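Local coordinates for putative major capsid protein (PDB 6G44) that probably builds the capsid shell of the virophage mavirus as its double jelly-roll major capsid protein, at residues Phe335-Ser340 with Tyr468-Phe473. Sequence-based numbering, arbitrary orientation.
Sequences FAVMVS and YKLEVF
Leu470 reaches across to two valines of the neighbouring strand. Its CD1 lies 3.6 Å from CG1 of Val337 and 4.0 Å from CG2 of Val339, and touches both valines. With the leucine CG anti to its own backbone N (chi1 167°), the next torsion (58°) turns CD1 toward the partner strand. Next along, CG1 of Val339 meets CB of Tyr468 at 3.9 Å, the two side chains crossing at about a right angle. Val472 lies on the same closely packed face.

The backbones run antiparallel and are joined by six hydrogen bonds. Ala336, Met338 and Ser340 each exchange two, with Phe473, Glu471 and Lys469 respectively. The bond from Glu471 N to Met338 O is 2.9 Å long. Both segments belong to one sheet of what is evidently the second jelly roll of the chain. Their valine face packs on strand 448-457 of the facing sheet, where Phe456 touches both Val339 and Tyr468.

The other face is apolar at one end and polar at the other. At the apolar end, CB of Ala336 is 4.3 Å from CB of Phe473. Met338 bends at its third torsion (82°) and brings CE to 4.0 Å from CE1 of Phe473, meeting the ring obliquely. Leu129 of helix 123-130 covers all three residues.

Toward Glu471 and Lys469 the face is less closely packed, and both are partly exposed. A water lies near Ser340 OG, Lys469 O and Glu471 OE1, but its place is doubtful: one approach is too short, and Ser340 has two conformers. In the conformer given, Ser340 OG hydrogen-bonds to NZ of Lys128. The Lys469 chain heads away from the partner strand, and its NZ makes a long, weak ion pair with Glu342.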
loop_
_atom_site.group_PDB
_atom_site.type_symbol
_atom_site.label_atom_id
_atom_site.label_comp_id
_atom_site.label_asym_id
_atom_site.label_seq_id
_atom_site.Cartn_x
_atom_site.Cartn_y
_atom_site.Cartn_z
ATOM N N PHE C 335 -5.366 15.518 -22.221
ATOM C CA PHE C 335 -5.935 16.759 -21.787
ATOM C C PHE C 335 -6.343 16.672 -20.338
ATOM O O PHE C 335 -6.616 15.576 -19.831
ATOM C CB PHE C 335 -7.187 17.092 -22.631
ATOM C CG PHE C 335 -6.883 17.305 -24.077
ATOM C CD1 PHE C 335 -6.512 18.571 -24.495
ATOM C CD2 PHE C 335 -6.931 16.262 -24.986
ATOM C CE1 PHE C 335 -6.200 18.812 -25.817
ATOM C CE2 PHE C 335 -6.625 16.510 -26.337
ATOM C CZ PHE C 335 -6.261 17.784 -26.717
ATOM N N ALA C 336 -6.398 17.820 -19.680
ATOM C CA ALA C 336 -6.896 17.899 -18.295
ATOM C C ALA C 336 -7.856 19.080 -18.201
ATOM O O ALA C 336 -7.522 20.193 -18.657
ATOM C CB ALA C 336 -5.769 18.041 -17.289
ATOM N N VAL C 337 -9.008 18.852 -17.598
ATOM C CA VAL C 337 -10.037 19.876 -17.420
ATOM C C VAL C 337 -10.231 20.106 -15.935
ATOM O O VAL C 337 -10.416 19.145 -15.166
ATOM C CB VAL C 337 -11.371 19.421 -18.044
ATOM C CG1 VAL C 337 -12.433 20.511 -17.891
ATOM C CG2 VAL C 337 -11.180 19.060 -19.497
ATOM N N MET C 338 -10.222 21.370 -15.519
ATOM C CA MET C 338 -10.506 21.706 -14.138
ATOM C C MET C 338 -11.161 23.071 -14.096
ATOM O O MET C 338 -10.891 23.900 -14.965
ATOM C CB MET C 338 -9.239 21.619 -13.272
ATOM C CG MET C 338 -8.258 22.747 -13.252
ATOM S SD MET C 338 -6.978 22.464 -11.961
ATOM C CE MET C 338 -5.895 21.387 -12.840
ATOM N N VAL C 339 -11.999 23.292 -13.098
ATOM C CA VAL C 339 -12.665 24.571 -12.876
ATOM C C VAL C 339 -12.235 25.070 -11.507
ATOM O O VAL C 339 -12.596 24.470 -10.502
ATOM C CB VAL C 339 -14.183 24.408 -12.973
ATOM C CG1 VAL C 339 -14.877 25.749 -12.688
ATOM C CG2 VAL C 339 -14.600 23.876 -14.335
ATOM N N SER C 340 -11.457 26.161 -11.453
ATOM C CA SER C 340 -10.805 26.627 -10.227
ATOM C C SER C 340 -11.502 27.861 -9.669
ATOM O O SER C 340 -11.905 28.741 -10.442
ATOM C CB SER C 340 -9.320 26.960 -10.478
ATOM O OG SER C 340 -8.535 25.789 -10.677
ATOM N N TYR C 468 -15.210 31.731 -11.062
ATOM C CA TYR C 468 -14.614 30.416 -11.377
ATOM C C TYR C 468 -14.066 30.427 -12.787
ATOM O O TYR C 468 -14.645 31.052 -13.691
ATOM C CB TYR C 468 -15.630 29.248 -11.204
ATOM C CG TYR C 468 -15.810 28.932 -9.736
ATOM C CD1 TYR C 468 -16.602 29.738 -8.936
ATOM C CD2 TYR C 468 -15.108 27.888 -9.124
ATOM C CE1 TYR C 468 -16.715 29.515 -7.575
ATOM C CE2 TYR C 468 -15.223 27.648 -7.765
ATOM C CZ TYR C 468 -16.022 28.472 -6.999
ATOM O OH TYR C 468 -16.089 28.225 -5.674
ATOM N N LYS C 469 -12.942 29.733 -12.967
ATOM C CA LYS C 469 -12.246 29.675 -14.242
ATOM C C LYS C 469 -12.141 28.228 -14.726
ATOM O O LYS C 469 -11.531 27.389 -14.066
ATOM C CB LYS C 469 -10.865 30.287 -14.119
ATOM C CG LYS C 469 -10.065 30.304 -15.401
ATOM C CD LYS C 469 -8.644 30.804 -15.183
ATOM C CE LYS C 469 -8.590 32.307 -15.032
ATOM N NZ LYS C 469 -7.189 32.804 -15.067
ATOM N N LEU C 470 -12.714 27.963 -15.886
ATOM C CA LEU C 470 -12.533 26.689 -16.611
ATOM C C LEU C 470 -11.184 26.748 -17.313
ATOM O O LEU C 470 -10.908 27.695 -18.052
ATOM C CB LEU C 470 -13.663 26.471 -17.624
ATOM C CG LEU C 470 -13.475 25.376 -18.670
ATOM C CD1 LEU C 470 -13.243 23.994 -18.045
ATOM C CD2 LEU C 470 -14.625 25.303 -19.649
ATOM N N GLU C 471 -10.323 25.759 -17.079
ATOM C CA GLU C 471 -9.028 25.664 -17.730
ATOM C C GLU C 471 -8.920 24.303 -18.390
ATOM O O GLU C 471 -9.318 23.280 -17.795
ATOM C CB GLU C 471 -7.895 25.815 -16.730
ATOM C CG GLU C 471 -7.775 27.204 -16.103
ATOM C CD GLU C 471 -6.604 27.290 -15.131
ATOM O OE1 GLU C 471 -6.675 26.576 -14.107
ATOM O OE2 GLU C 471 -5.620 28.048 -15.384
ATOM N N VAL C 472 -8.398 24.290 -19.611
ATOM C CA VAL C 472 -8.125 23.069 -20.367
ATOM C C VAL C 472 -6.635 23.061 -20.641
ATOM O O VAL C 472 -6.108 23.982 -21.277
ATOM C CB VAL C 472 -8.933 22.980 -21.674
ATOM C CG1 VAL C 472 -8.623 21.680 -22.415
ATOM C CG2 VAL C 472 -10.410 23.116 -21.341
ATOM N N PHE C 473 -5.955 22.041 -20.119
ATOM C CA PHE C 473 -4.525 21.882 -20.324
ATOM C C PHE C 473 -4.260 20.769 -21.303
ATOM O O PHE C 473 -5.023 19.808 -21.364
ATOM C CB PHE C 473 -3.824 21.518 -19.027
ATOM C CG PHE C 473 -3.930 22.565 -17.973
ATOM C CD1 PHE C 473 -4.990 22.554 -17.082
ATOM C CD2 PHE C 473 -2.979 23.570 -17.868
ATOM C CE1 PHE C 473 -5.102 23.512 -16.084
ATOM C CE2 PHE C 473 -3.111 24.557 -16.877
ATOM C CZ PHE C 473 -4.166 24.511 -15.990
HETATM O O HOH W 1 -8.840 25.772 -13.392
#